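Reticulocyte-binding protein 2a (Plasmodium vivax, PDB 4Z8N) probably attaches the malaria parasite to reticulocytes during invasion, acting through the largely helical erythrocyte-binding domain described here. Local coordinates at residues T176-L181 with I217-T222; I34-T39 with V159-E164; Q208-D213 with K278-L283; N53-P58 with S127-K132. One frame throughout, in Å; residues are numbered along the deposited sequence.

Contact 1. Residues T176-L181 with I217-T222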
loop_
_atom_site.group_PDB
_atom_site.type_symbol
_atom_site.label_atom_id
_atom_site.label_comp_id
_atom_site.label_asym_id
_atom_site.label_seq_id
_atom_site.Cartn_x
_atom_site.Cartn_y
_atom_site.Cartn_z
ATOM N N THR A 176 7.167 -12.550 12.533
ATOM C CA THR A 176 7.082 -13.900 13.072
ATOM C C THR A 176 6.593 -14.885 12.011
ATOM O O THR A 176 7.094 -16.007 11.912
ATOM C CB THR A 176 6.157 -13.945 14.304
ATOM O OG1 THR A 176 6.678 -13.076 15.314
ATOM C CG2 THR A 176 6.080 -15.343 14.869
ATOM N N LEU A 177 5.627 -14.457 11.208
ATOM C CA LEU A 177 5.125 -15.295 10.127
ATOM C C LEU A 177 6.190 -15.484 9.052
ATOM O O LEU A 177 6.345 -16.578 8.507
ATOM C CB LEU A 177 3.857 -14.696 9.519
ATOM C CG LEU A 177 3.132 -15.587 8.508
ATOM C CD1 LEU A 177 2.735 -16.905 9.156
ATOM C CD2 LEU A 177 1.913 -14.877 7.939
ATOM N N LYS A 178 6.924 -14.416 8.751
ATOM C CA LYS A 178 8.014 -14.487 7.781
ATOM C C LYS A 178 9.027 -15.556 8.168
ATOM O O LYS A 178 9.459 -16.344 7.328
ATOM C CB LYS A 178 8.708 -13.132 7.654
ATOM C CG LYS A 178 9.838 -13.091 6.641
ATOM C CD LYS A 178 10.452 -11.700 6.603
ATOM C CE LYS A 178 11.501 -11.577 5.518
ATOM N NZ LYS A 178 12.074 -10.203 5.478
ATOM N N ALA A 179 9.395 -15.580 9.445
ATOM C CA ALA A 179 10.360 -16.548 9.945
ATOM C C ALA A 179 9.868 -17.982 9.752
ATOM O O ALA A 179 10.632 -18.847 9.331
ATOM C CB ALA A 179 10.662 -16.281 11.415
ATOM N N SER A 180 8.595 -18.232 10.052
ATOM C CA SER A 180 8.039 -19.575 9.905
ATOM C C SER A 180 7.969 -19.979 8.433
ATOM O O SER A 180 8.131 -21.154 8.095
ATOM C CB SER A 180 6.651 -19.671 10.553
ATOM O OG SER A 180 5.723 -18.798 9.934
ATOM N N LEU A 181 7.745 -19.002 7.560
ATOM C CA LEU A 181 7.733 -19.253 6.122
ATOM C C LEU A 181 9.133 -19.582 5.615
ATOM O O LEU A 181 9.297 -20.413 4.725
ATOM C CB LEU A 181 7.175 -18.049 5.367
ATOM C CG LEU A 181 5.672 -17.794 5.517
ATOM C CD1 LEU A 181 5.292 -16.486 4.849
ATOM C CD2 LEU A 181 4.858 -18.952 4.942
ATOM N N ILE A 217 5.546 -6.524 0.733
ATOM C CA ILE A 217 4.663 -5.376 0.535
ATOM C C ILE A 217 4.182 -4.817 1.876
ATOM O O ILE A 217 4.163 -3.604 2.088
ATOM C CB ILE A 217 3.438 -5.748 -0.326
ATOM C CG1 ILE A 217 3.881 -6.206 -1.714
ATOM C CG2 ILE A 217 2.488 -4.569 -0.446
ATOM C CD1 ILE A 217 2.748 -6.745 -2.566
ATOM N N GLY A 218 3.799 -5.715 2.779
ATOM C CA GLY A 218 3.343 -5.329 4.102
ATOM C C GLY A 218 4.403 -4.600 4.905
ATOM O O GLY A 218 4.098 -3.676 5.657
ATOM N N GLU A 219 5.655 -5.019 4.747
ATOM C CA GLU A 219 6.773 -4.362 5.417
ATOM C C GLU A 219 7.010 -2.967 4.847
ATOM O O GLU A 219 7.396 -2.049 5.570
ATOM C CB GLU A 219 8.048 -5.197 5.291
ATOM C CG GLU A 219 8.052 -6.477 6.104
ATOM C CD GLU A 219 9.255 -7.350 5.797
ATOM O OE1 GLU A 219 9.889 -7.139 4.741
ATOM O OE2 GLU A 219 9.565 -8.244 6.607
ATOM N N ALA A 220 6.779 -2.815 3.546
ATOM C CA ALA A 220 6.907 -1.517 2.893
ATOM C C ALA A 220 5.873 -0.527 3.439
ATOM O O ALA A 220 6.197 0.625 3.735
ATOM C CB ALA A 220 6.763 -1.665 1.384
ATOM N N HIS A 221 4.632 -0.982 3.572
ATOM C CA HIS A 221 3.578 -0.158 4.157
ATOM C C HIS A 221 3.840 0.110 5.635
ATOM O O HIS A 221 3.573 1.203 6.130
ATOM C CB HIS A 221 2.210 -0.818 3.980
ATOM C CG HIS A 221 1.645 -0.678 2.601
ATOM N ND1 HIS A 221 1.426 0.548 2.010
ATOM C CD2 HIS A 221 1.242 -1.607 1.704
ATOM C CE1 HIS A 221 0.921 0.366 0.803
ATOM N NE2 HIS A 221 0.801 -0.933 0.591
ATOM N N THR A 222 4.355 -0.899 6.334
ATOM C CA THR A 222 4.692 -0.770 7.748
ATOM C C THR A 222 5.731 0.328 7.981
ATOM O O THR A 222 5.641 1.090 8.946
ATOM C CB THR A 222 5.219 -2.107 8.315
ATOM O OG1 THR A 222 4.116 -2.987 8.557
ATOM C CG2 THR A 222 5.969 -1.888 9.613
HETATM O O HOH W 1 10.816 -8.950 3.275
#
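Lys178 and Glu219 illustrate how two segments whose backbones stay well apart can still be joined through the ends of long side chains. Their CA atoms, at 10.5 Å, are the nearest pair between 176-181 and 217-222, and these two residues make the whole of the direct contact. Both start toward the opposite helix. Lys178 has CG anti to its backbone nitrogen (chi1 -179°) and every later torsion extended, which holds the ammonium group at full stretch from the helix. Glu219 takes another route: CG lies beside the backbone nitrogen (chi1 -71°), and the straight chain beyond it delivers the carboxylate to the lysine. The two side chains cross at about a right angle, with OE2 of Glu219 lying 3.6 Å from CD of Lys178, alongside the methylene chain as well as near its end. The salt bridge from Lys178 NZ to Glu219 OE2 is long, 3.4 Å, and its hydrogen bond is weak.

A water molecule completes the link from the other carboxylate oxygen. It accepts from Lys178 NZ at 2.8 Å and donates to Glu219 OE1 at 2.5 Å, so each carboxylate oxygen has its own connection to the same ammonium group, one direct and one through water. Nearby, Leu181 packs on Leu212 and Ile215 and contributes apolar packing between the two helices. With one long direct bond and one water bridge, the chemistry implies a partly hydrated ion pair at the surface, which probably adds a modest attraction between helices 168-194 and 199-237.

Contact 2. Residues I34-T39 with V159-E164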
loop_
_atom_site.group_PDB
_atom_site.type_symbol
_atom_site.label_atom_id
_atom_site.label_comp_id
_atom_site.label_asym_id
_atom_site.label_seq_id
_atom_site.Cartn_x
_atom_site.Cartn_y
_atom_site.Cartn_z
ATOM N N ILE A 34 -5.312 18.420 2.814
ATOM C CA ILE A 34 -5.193 19.873 2.755
ATOM C C ILE A 34 -6.570 20.519 2.632
ATOM O O ILE A 34 -6.822 21.583 3.203
ATOM C CB ILE A 34 -4.302 20.316 1.573
ATOM C CG1 ILE A 34 -2.856 19.879 1.806
ATOM C CG2 ILE A 34 -4.345 21.828 1.391
ATOM C CD1 ILE A 34 -2.222 20.513 3.025
ATOM N N LYS A 35 -7.464 19.850 1.910
ATOM C CA LYS A 35 -8.796 20.379 1.635
ATOM C C LYS A 35 -9.547 20.798 2.896
ATOM O O LYS A 35 -10.129 21.880 2.934
ATOM C CB LYS A 35 -9.622 19.355 0.855
ATOM C CG LYS A 35 -11.023 19.829 0.514
ATOM C CD LYS A 35 -11.753 18.815 -0.352
ATOM C CE LYS A 35 -11.544 19.099 -1.828
ATOM N NZ LYS A 35 -12.564 20.054 -2.353
ATOM N N TYR A 36 -9.533 19.966 3.933
ATOM C CA TYR A 36 -10.228 20.341 5.164
ATOM C C TYR A 36 -9.262 20.839 6.239
ATOM O O TYR A 36 -9.682 21.242 7.326
ATOM C CB TYR A 36 -11.074 19.178 5.691
ATOM C CG TYR A 36 -10.309 17.956 6.145
ATOM C CD1 TYR A 36 -9.908 17.817 7.468
ATOM C CD2 TYR A 36 -10.018 16.926 5.261
ATOM C CE1 TYR A 36 -9.222 16.694 7.894
ATOM C CE2 TYR A 36 -9.329 15.800 5.678
ATOM C CZ TYR A 36 -8.935 15.690 6.996
ATOM O OH TYR A 36 -8.253 14.572 7.420
ATOM N N TYR A 37 -7.972 20.829 5.924
ATOM C CA TYR A 37 -6.966 21.406 6.807
ATOM C C TYR A 37 -7.165 22.920 6.925
ATOM O O TYR A 37 -7.162 23.473 8.025
ATOM C CB TYR A 37 -5.555 21.095 6.291
ATOM C CG TYR A 37 -4.453 21.259 7.320
ATOM C CD1 TYR A 37 -4.083 22.517 7.786
ATOM C CD2 TYR A 37 -3.771 20.151 7.814
ATOM C CE1 TYR A 37 -3.080 22.667 8.723
ATOM C CE2 TYR A 37 -2.759 20.292 8.747
ATOM C CZ TYR A 37 -2.418 21.553 9.197
ATOM O OH TYR A 37 -1.414 21.701 10.128
ATOM N N ILE A 38 -7.344 23.576 5.782
ATOM C CA ILE A 38 -7.409 25.036 5.716
ATOM C C ILE A 38 -8.838 25.579 5.716
ATOM O O ILE A 38 -9.091 26.681 5.222
ATOM C CB ILE A 38 -6.692 25.558 4.458
ATOM C CG1 ILE A 38 -7.330 24.963 3.200
ATOM C CG2 ILE A 38 -5.212 25.220 4.515
ATOM C CD1 ILE A 38 -6.770 25.514 1.903
ATOM N N THR A 39 -9.760 24.811 6.288
ATOM C CA THR A 39 -11.183 25.136 6.233
ATOM C C THR A 39 -11.544 26.454 6.925
ATOM O O THR A 39 -12.594 27.034 6.650
ATOM C CB THR A 39 -12.032 23.998 6.848
ATOM O OG1 THR A 39 -13.419 24.356 6.809
ATOM C CG2 THR A 39 -11.617 23.728 8.287
ATOM N N VAL A 159 -2.378 13.567 15.897
ATOM C CA VAL A 159 -1.773 12.847 17.011
ATOM C C VAL A 159 -2.740 11.810 17.587
ATOM O O VAL A 159 -2.369 10.658 17.799
ATOM C CB VAL A 159 -1.320 13.824 18.125
ATOM C CG1 VAL A 159 -1.129 13.100 19.443
ATOM C CG2 VAL A 159 -0.039 14.542 17.718
ATOM N N GLU A 160 -3.983 12.216 17.821
ATOM C CA GLU A 160 -4.983 11.313 18.383
ATOM C C GLU A 160 -5.285 10.148 17.435
ATOM O O GLU A 160 -5.533 9.025 17.873
ATOM C CB GLU A 160 -6.267 12.081 18.710
ATOM C CG GLU A 160 -7.342 11.254 19.406
ATOM C CD GLU A 160 -6.946 10.810 20.807
ATOM O OE1 GLU A 160 -6.028 11.416 21.399
ATOM O OE2 GLU A 160 -7.561 9.850 21.318
ATOM N N ARG A 161 -5.254 10.420 16.136
ATOM C CA ARG A 161 -5.544 9.394 15.142
ATOM C C ARG A 161 -4.449 8.333 15.046
ATOM O O ARG A 161 -4.748 7.148 14.937
ATOM C CB ARG A 161 -5.777 10.036 13.772
ATOM C CG ARG A 161 -7.131 10.714 13.654
ATOM C CD ARG A 161 -7.292 11.422 12.324
ATOM N NE ARG A 161 -8.622 12.012 12.190
ATOM C CZ ARG A 161 -9.015 12.738 11.149
ATOM N NH1 ARG A 161 -8.181 12.968 10.143
ATOM N NH2 ARG A 161 -10.244 13.235 11.116
ATOM N N VAL A 162 -3.185 8.746 15.100
ATOM C CA VAL A 162 -2.091 7.786 14.983
ATOM C C VAL A 162 -1.921 6.969 16.263
ATOM O O VAL A 162 -1.311 5.902 16.245
ATOM C CB VAL A 162 -0.749 8.471 14.640
ATOM C CG1 VAL A 162 -0.852 9.204 13.313
ATOM C CG2 VAL A 162 -0.317 9.407 15.751
ATOM N N LYS A 163 -2.468 7.466 17.367
ATOM C CA LYS A 163 -2.402 6.754 18.640
ATOM C C LYS A 163 -3.491 5.695 18.747
ATOM O O LYS A 163 -3.472 4.868 19.656
ATOM C CB LYS A 163 -2.528 7.728 19.815
ATOM C CG LYS A 163 -1.315 8.609 20.046
ATOM C CD LYS A 163 -1.537 9.518 21.248
ATOM C CE LYS A 163 -0.320 10.383 21.520
ATOM N NZ LYS A 163 -0.557 11.342 22.636
ATOM N N GLU A 164 -4.441 5.724 17.820
ATOM C CA GLU A 164 -5.584 4.821 17.884
ATOM C C GLU A 164 -5.195 3.362 17.649
ATOM O O GLU A 164 -5.835 2.457 18.183
ATOM C CB GLU A 164 -6.654 5.246 16.877
ATOM C CG GLU A 164 -7.510 6.409 17.356
ATOM C CD GLU A 164 -8.486 6.888 16.302
ATOM O OE1 GLU A 164 -8.936 8.049 16.390
ATOM O OE2 GLU A 164 -8.802 6.104 15.385
#
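The hydroxyl of Tyr36 is approached by two groups, Arg161 from across the contact and, more weakly, Glu33 from its own helix. Arg161 NH1 donates to Tyr36 OH at 3.2 Å, with an N-H...O angle of 156°. This bond is the entire direct contact between 34-39 and 159-164, a case of two segments bridged by a single long-armed pair.

The hydroxyl oxygen sits in the guanidinium plane, at its edge, where an N-H of NH1 can point to it. NH1 in turn lies at the edge of the tyrosine ring, near the ring plane, so no face is used and the pair is not a cation-pi stack. The two flat groups are nevertheless turned against each other, their planes 57° apart. Tyr36 places CG between its backbone nitrogen and carbonyl carbon (chi1 65°), a conformation that sends the ring out toward Arg161. The arginine comes from the opposite direction on a chain extended from CG to NE. The carboxylate of Glu33 probably favours the positive group beside the phenol, and NH1 has a second, weak bond to Tyr260 OH.

Tyr260 belongs to helix 246-297, which therefore has a weak link to the same guanidinium. Around it, Tyr37 packs on helix 149-162 through Tyr151, Met154 and Tyr158, Ile34 rests on Phe254 and Ala257 of helix 246-297, and Val159 meets Val232 of helix 199-237.

Contact 3. Residues Q208-D213 with K278-L283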
loop_
_atom_site.group_PDB
_atom_site.type_symbol
_atom_site.label_atom_id
_atom_site.label_comp_id
_atom_site.label_asym_id
_atom_site.label_seq_id
_atom_site.Cartn_x
_atom_site.Cartn_y
_atom_site.Cartn_z
ATOM N N GLN A 208 4.114 -20.375 -0.495
ATOM C CA GLN A 208 5.164 -19.842 0.361
ATOM C C GLN A 208 5.785 -18.608 -0.249
ATOM O O GLN A 208 6.055 -17.664 0.433
ATOM C CB GLN A 208 6.276 -20.851 0.656
ATOM C CG GLN A 208 5.952 -21.901 1.684
ATOM C CD GLN A 208 6.969 -23.018 1.786
ATOM O OE1 GLN A 208 6.875 -23.842 2.642
ATOM N NE2 GLN A 208 7.917 -23.041 0.909
ATOM N N GLU A 209 6.027 -18.634 -1.545
ATOM C CA GLU A 209 6.667 -17.473 -2.169
ATOM C C GLU A 209 5.759 -16.244 -2.212
ATOM O O GLU A 209 6.213 -15.126 -1.959
ATOM C CB GLU A 209 7.138 -17.800 -3.587
ATOM C CG GLU A 209 8.048 -16.733 -4.217
ATOM C CD GLU A 209 8.855 -17.277 -5.385
ATOM O OE1 GLU A 209 8.818 -18.508 -5.590
ATOM O OE2 GLU A 209 9.516 -16.487 -6.098
ATOM N N GLU A 210 4.485 -16.435 -2.540
ATOM C CA GLU A 210 3.585 -15.292 -2.622
ATOM C C GLU A 210 3.234 -14.783 -1.224
ATOM O O GLU A 210 2.926 -13.608 -1.052
ATOM C CB GLU A 210 2.323 -15.635 -3.435
ATOM C CG GLU A 210 1.393 -16.675 -2.839
ATOM C CD GLU A 210 0.147 -16.889 -3.696
ATOM O OE1 GLU A 210 -0.245 -15.962 -4.438
ATOM O OE2 GLU A 210 -0.442 -17.989 -3.635
ATOM N N MET A 211 3.312 -15.648 -0.219
ATOM C CA MET A 211 3.118 -15.190 1.153
ATOM C C MET A 211 4.290 -14.323 1.598
ATOM O O MET A 211 4.100 -13.325 2.295
ATOM C CB MET A 211 2.927 -16.368 2.107
ATOM C CG MET A 211 1.530 -16.955 2.051
ATOM S SD MET A 211 1.235 -18.258 3.257
ATOM C CE MET A 211 1.150 -17.309 4.777
ATOM N N LEU A 212 5.498 -14.694 1.179
ATOM C CA LEU A 212 6.680 -13.884 1.449
ATOM C C LEU A 212 6.603 -12.555 0.691
ATOM O O LEU A 212 7.016 -11.516 1.208
ATOM C CB LEU A 212 7.959 -14.645 1.081
ATOM C CG LEU A 212 8.357 -15.796 2.016
ATOM C CD1 LEU A 212 9.526 -16.587 1.446
ATOM C CD2 LEU A 212 8.698 -15.281 3.405
ATOM N N ASP A 213 6.063 -12.593 -0.525
ATOM C CA ASP A 213 5.889 -11.383 -1.333
ATOM C C ASP A 213 4.894 -10.418 -0.701
ATOM O O ASP A 213 5.099 -9.205 -0.709
ATOM C CB ASP A 213 5.426 -11.736 -2.746
ATOM C CG ASP A 213 6.522 -12.357 -3.580
ATOM O OD1 ASP A 213 7.709 -12.068 -3.315
ATOM O OD2 ASP A 213 6.196 -13.134 -4.501
ATOM N N LYS A 278 -3.947 -14.664 6.208
ATOM C CA LYS A 278 -4.799 -15.657 6.857
ATOM C C LYS A 278 -5.387 -16.629 5.841
ATOM O O LYS A 278 -5.396 -17.841 6.061
ATOM C CB LYS A 278 -5.925 -14.967 7.636
ATOM C CG LYS A 278 -7.060 -15.886 8.070
ATOM C CD LYS A 278 -6.579 -16.978 9.013
ATOM C CE LYS A 278 -7.745 -17.808 9.526
ATOM N NZ LYS A 278 -7.309 -19.155 9.980
ATOM N N GLU A 279 -5.880 -16.088 4.732
ATOM C CA GLU A 279 -6.446 -16.906 3.667
ATOM C C GLU A 279 -5.403 -17.859 3.091
ATOM O O GLU A 279 -5.663 -19.050 2.933
ATOM C CB GLU A 279 -7.018 -16.026 2.553
ATOM C CG GLU A 279 -7.548 -16.814 1.363
ATOM C CD GLU A 279 -7.222 -16.162 0.031
ATOM O OE1 GLU A 279 -7.368 -14.927 -0.080
ATOM O OE2 GLU A 279 -6.814 -16.883 -0.904
ATOM N N LYS A 280 -4.224 -17.325 2.785
ATOM C CA LYS A 280 -3.151 -18.122 2.198
ATOM C C LYS A 280 -2.604 -19.121 3.211
ATOM O O LYS A 280 -2.275 -20.253 2.863
ATOM C CB LYS A 280 -2.019 -17.225 1.692
ATOM C CG LYS A 280 -2.444 -16.106 0.752
ATOM C CD LYS A 280 -3.006 -16.623 -0.554
ATOM C CE LYS A 280 -3.179 -15.485 -1.550
ATOM N NZ LYS A 280 -4.018 -15.887 -2.705
ATOM N N GLY A 281 -2.505 -18.688 4.465
ATOM C CA GLY A 281 -2.012 -19.529 5.542
ATOM C C GLY A 281 -2.857 -20.771 5.752
ATOM O O GLY A 281 -2.330 -21.874 5.891
ATOM N N LYS A 282 -4.174 -20.592 5.768
ATOM C CA LYS A 282 -5.093 -21.719 5.897
ATOM C C LYS A 282 -4.869 -22.736 4.781
ATOM O O LYS A 282 -4.841 -23.943 5.025
ATOM C CB LYS A 282 -6.546 -21.239 5.883
ATOM C CG LYS A 282 -7.552 -22.352 5.640
ATOM C CD LYS A 282 -8.985 -21.877 5.826
ATOM C CE LYS A 282 -9.974 -22.991 5.505
ATOM N NZ LYS A 282 -11.378 -22.615 5.835
ATOM N N LEU A 283 -4.702 -22.239 3.559
ATOM C CA LEU A 283 -4.465 -23.101 2.406
ATOM C C LEU A 283 -3.124 -23.813 2.520
ATOM O O LEU A 283 -3.014 -25.000 2.207
ATOM C CB LEU A 283 -4.522 -22.295 1.108
ATOM C CG LEU A 283 -4.218 -23.061 -0.183
ATOM C CD1 LEU A 283 -5.116 -24.283 -0.327
ATOM C CD2 LEU A 283 -4.370 -22.146 -1.385
#
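Glu210 is the first residue of 208-213 to touch the other helix, and its carboxylate meets the far end of Lys280. OE1 of Glu210 lies 4.1 Å from CE of Lys280 and 4.2 Å from NZ, so the opposite charges are near each other without forming a salt bridge. The two chains cross at about a right angle. The ammonium group is engaged elsewhere: it forms a salt bridge with Glu85, and a second with Glu279 of its own helix whose hydrogen bond is weak. Glu85 also brings a carboxylate close to that of Glu210, and the lysine probably eases the repulsion between them.

Met211 follows and supplies the apolar half. It slides past Lys280 in the opposite direction, with CG 3.6 Å from Lys280 CB and SD also against that carbon. A bend at chi3 (72°) then turns the methyl group onto the backbone of Gly281, where CE is 3.9 Å from the amide N. The lysine thus gives aliphatic carbon to the thioether and charge to the acids.

The helix segments run antiparallel at 158°, with axes 10.4 Å apart. Leu181 of helix 168-194 packs against Met211, Ile81 of helix 71-85 touches Glu210, and Tyr7 of the N-terminal region rests against Lys280, so further parts of the chain close round this helix pair.

Contact 4. Residues N53-P58 with S127-K132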
loop_
_atom_site.group_PDB
_atom_site.type_symbol
_atom_site.label_atom_id
_atom_site.label_comp_id
_atom_site.label_asym_id
_atom_site.label_seq_id
_atom_site.Cartn_x
_atom_site.Cartn_y
_atom_site.Cartn_z
ATOM N N ASN A 53 -10.998 21.065 -7.798
ATOM C CA ASN A 53 -12.000 20.559 -8.727
ATOM C C ASN A 53 -11.503 20.593 -10.171
ATOM O O ASN A 53 -11.826 19.716 -10.971
ATOM C CB ASN A 53 -13.297 21.364 -8.593
ATOM C CG ASN A 53 -14.513 20.607 -9.098
ATOM O OD1 ASN A 53 -14.433 19.838 -10.056
ATOM N ND2 ASN A 53 -15.650 20.822 -8.448
ATOM N N GLN A 54 -10.707 21.605 -10.500
ATOM C CA GLN A 54 -10.209 21.762 -11.862
ATOM C C GLN A 54 -9.049 20.816 -12.176
ATOM O O GLN A 54 -8.909 20.352 -13.308
ATOM C CB GLN A 54 -9.773 23.209 -12.107
ATOM C CG GLN A 54 -9.313 23.474 -13.533
ATOM C CD GLN A 54 -8.880 24.909 -13.759
ATOM O OE1 GLN A 54 -7.966 25.405 -13.100
ATOM N NE2 GLN A 54 -9.534 25.583 -14.699
ATOM N N SER A 55 -8.224 20.524 -11.174
ATOM C CA SER A 55 -6.997 19.763 -11.402
ATOM C C SER A 55 -7.040 18.337 -10.856
ATOM O O SER A 55 -6.794 17.375 -11.585
ATOM C CB SER A 55 -5.804 20.501 -10.788
ATOM O OG SER A 55 -5.617 21.767 -11.391
ATOM N N VAL A 56 -7.344 18.205 -9.570
ATOM C CA VAL A 56 -7.255 16.912 -8.899
ATOM C C VAL A 56 -8.334 15.929 -9.357
ATOM O O VAL A 56 -8.038 14.764 -9.629
ATOM C CB VAL A 56 -7.340 17.078 -7.371
ATOM C CG1 VAL A 56 -7.273 15.724 -6.683
ATOM C CG2 VAL A 56 -6.219 17.977 -6.879
ATOM N N ASN A 57 -9.577 16.393 -9.443
ATOM C CA ASN A 57 -10.685 15.517 -9.823
ATOM C C ASN A 57 -10.577 14.926 -11.236
ATOM O O ASN A 57 -10.827 13.733 -11.415
ATOM C CB ASN A 57 -12.021 16.252 -9.665
ATOM C CG ASN A 57 -12.460 16.357 -8.218
ATOM O OD1 ASN A 57 -12.156 15.487 -7.401
ATOM N ND2 ASN A 57 -13.180 17.424 -7.893
ATOM N N PRO A 58 -10.210 15.742 -12.247
ATOM C CA PRO A 58 -10.012 15.109 -13.558
ATOM C C PRO A 58 -8.825 14.149 -13.569
ATOM O O PRO A 58 -8.853 13.147 -14.285
ATOM C CB PRO A 58 -9.754 16.298 -14.490
ATOM C CG PRO A 58 -10.365 17.462 -13.801
ATOM C CD PRO A 58 -10.137 17.211 -12.344
ATOM N N SER A 127 2.686 17.076 -8.948
ATOM C CA SER A 127 3.739 17.998 -8.551
ATOM C C SER A 127 3.366 19.430 -8.930
ATOM O O SER A 127 3.604 20.366 -8.166
ATOM C CB SER A 127 5.067 17.603 -9.200
ATOM O OG SER A 127 6.105 18.483 -8.811
ATOM N N LYS A 128 2.770 19.585 -10.108
ATOM C CA LYS A 128 2.344 20.894 -10.594
ATOM C C LYS A 128 1.249 21.491 -9.715
ATOM O O LYS A 128 1.273 22.683 -9.410
ATOM C CB LYS A 128 1.858 20.793 -12.041
ATOM C CG LYS A 128 2.970 20.880 -13.076
ATOM C CD LYS A 128 2.516 20.332 -14.419
ATOM C CE LYS A 128 3.602 19.482 -15.060
ATOM N NZ LYS A 128 3.037 18.303 -15.776
ATOM N N PHE A 129 0.292 20.664 -9.308
ATOM C CA PHE A 129 -0.777 21.126 -8.428
ATOM C C PHE A 129 -0.247 21.441 -7.033
ATOM O O PHE A 129 -0.717 22.375 -6.382
ATOM C CB PHE A 129 -1.899 20.092 -8.334
ATOM C CG PHE A 129 -3.035 20.513 -7.441
ATOM C CD1 PHE A 129 -3.983 21.423 -7.886
ATOM C CD2 PHE A 129 -3.154 20.000 -6.158
ATOM C CE1 PHE A 129 -5.028 21.815 -7.068
ATOM C CE2 PHE A 129 -4.199 20.390 -5.333
ATOM C CZ PHE A 129 -5.137 21.297 -5.790
ATOM N N ASN A 130 0.729 20.659 -6.581
ATOM C CA ASN A 130 1.347 20.880 -5.279
ATOM C C ASN A 130 2.018 22.246 -5.195
ATOM O O ASN A 130 1.947 22.917 -4.167
ATOM C CB ASN A 130 2.365 19.782 -4.971
ATOM C CG ASN A 130 2.955 19.908 -3.579
ATOM O OD1 ASN A 130 2.256 19.726 -2.580
ATOM N ND2 ASN A 130 4.245 20.213 -3.504
ATOM N N GLU A 131 2.667 22.655 -6.281
ATOM C CA GLU A 131 3.293 23.970 -6.336
ATOM C C GLU A 131 2.219 25.053 -6.337
ATOM O O GLU A 131 2.415 26.139 -5.791
ATOM C CB GLU A 131 4.194 24.102 -7.570
ATOM C CG GLU A 131 4.868 25.466 -7.700
ATOM C CD GLU A 131 6.107 25.443 -8.582
ATOM O OE1 GLU A 131 5.968 25.633 -9.808
ATOM O OE2 GLU A 131 7.221 25.241 -8.050
ATOM N N LYS A 132 1.077 24.740 -6.938
ATOM C CA LYS A 132 -0.031 25.681 -7.017
ATOM C C LYS A 132 -0.626 25.936 -5.635
ATOM O O LYS A 132 -1.116 27.029 -5.356
ATOM C CB LYS A 132 -1.107 25.164 -7.976
ATOM C CG LYS A 132 -2.147 26.201 -8.365
ATOM C CD LYS A 132 -2.927 25.766 -9.596
ATOM C CE LYS A 132 -3.784 26.903 -10.130
ATOM N NZ LYS A 132 -4.363 26.587 -11.465
#
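Apolar packing comes first, and Val56 with Phe129 supplies its centre. The CG2 methyl of Val56 stands over one face of the phenyl ring, 3.6 Å from the ring centroid and 16° off the ring normal, which makes a CH-pi contact. Its nearest ring atom is Phe129 CE2 at 3.5 Å, because the methyl is offset from the middle toward the rim. Of the two valine branches it is CG2, beside the backbone nitrogen, that lies on the ring. Phe129 reaches across with CG anti to its own backbone nitrogen (chi1 -180°), a setting that points the ring from helix 119-136 at helix 42-69.

Ser55 makes a van der Waals contact with the same ring through its CB carbon, which lies 3.5 Å from Phe129 CD1. The CA atoms of Ser55 and Phe129, 7.0 Å apart, are the nearest pair between the segments.

Polar association is much looser. Gln54 OE1 and Lys132 NZ are 4.1 Å apart, their chains crossing at about a right angle, too far for a hydrogen bond.

Ring packing continues beyond the pair, for Phe31 of helix 26-37 meets Phe129 edge-to-face and also touches Val56. With segments antiparallel at 149° and an aromatic side chain placed between them, the contact is typical of the antiparallel helical packing from which this domain, assigned to the Rh5 coiled-coil family, is built.

Overall arrangement
Taken together, the contacts show an elongated helical domain sampled at four separate places. Contacts 1 and 3 belong to one neighbourhood: their centres are 11 Å apart, both use helix 199-237, and they touch through apolar packing such as Leu177 on Met211, so a surface ion pair lies beside a buried helix-helix contact. Contacts 2 and 4 lie elsewhere, with centres 21 Å apart and nearest atoms about 6 Å apart; in sequence, both segments of contact 4 fall between those of contact 2. Contacts 3 and 4, with centres 39 Å apart, occupy opposite sides of the chain's centre. All four lie away from the disulfides and from Glu120, a known calcium ligand of this protein with no calcium bound here.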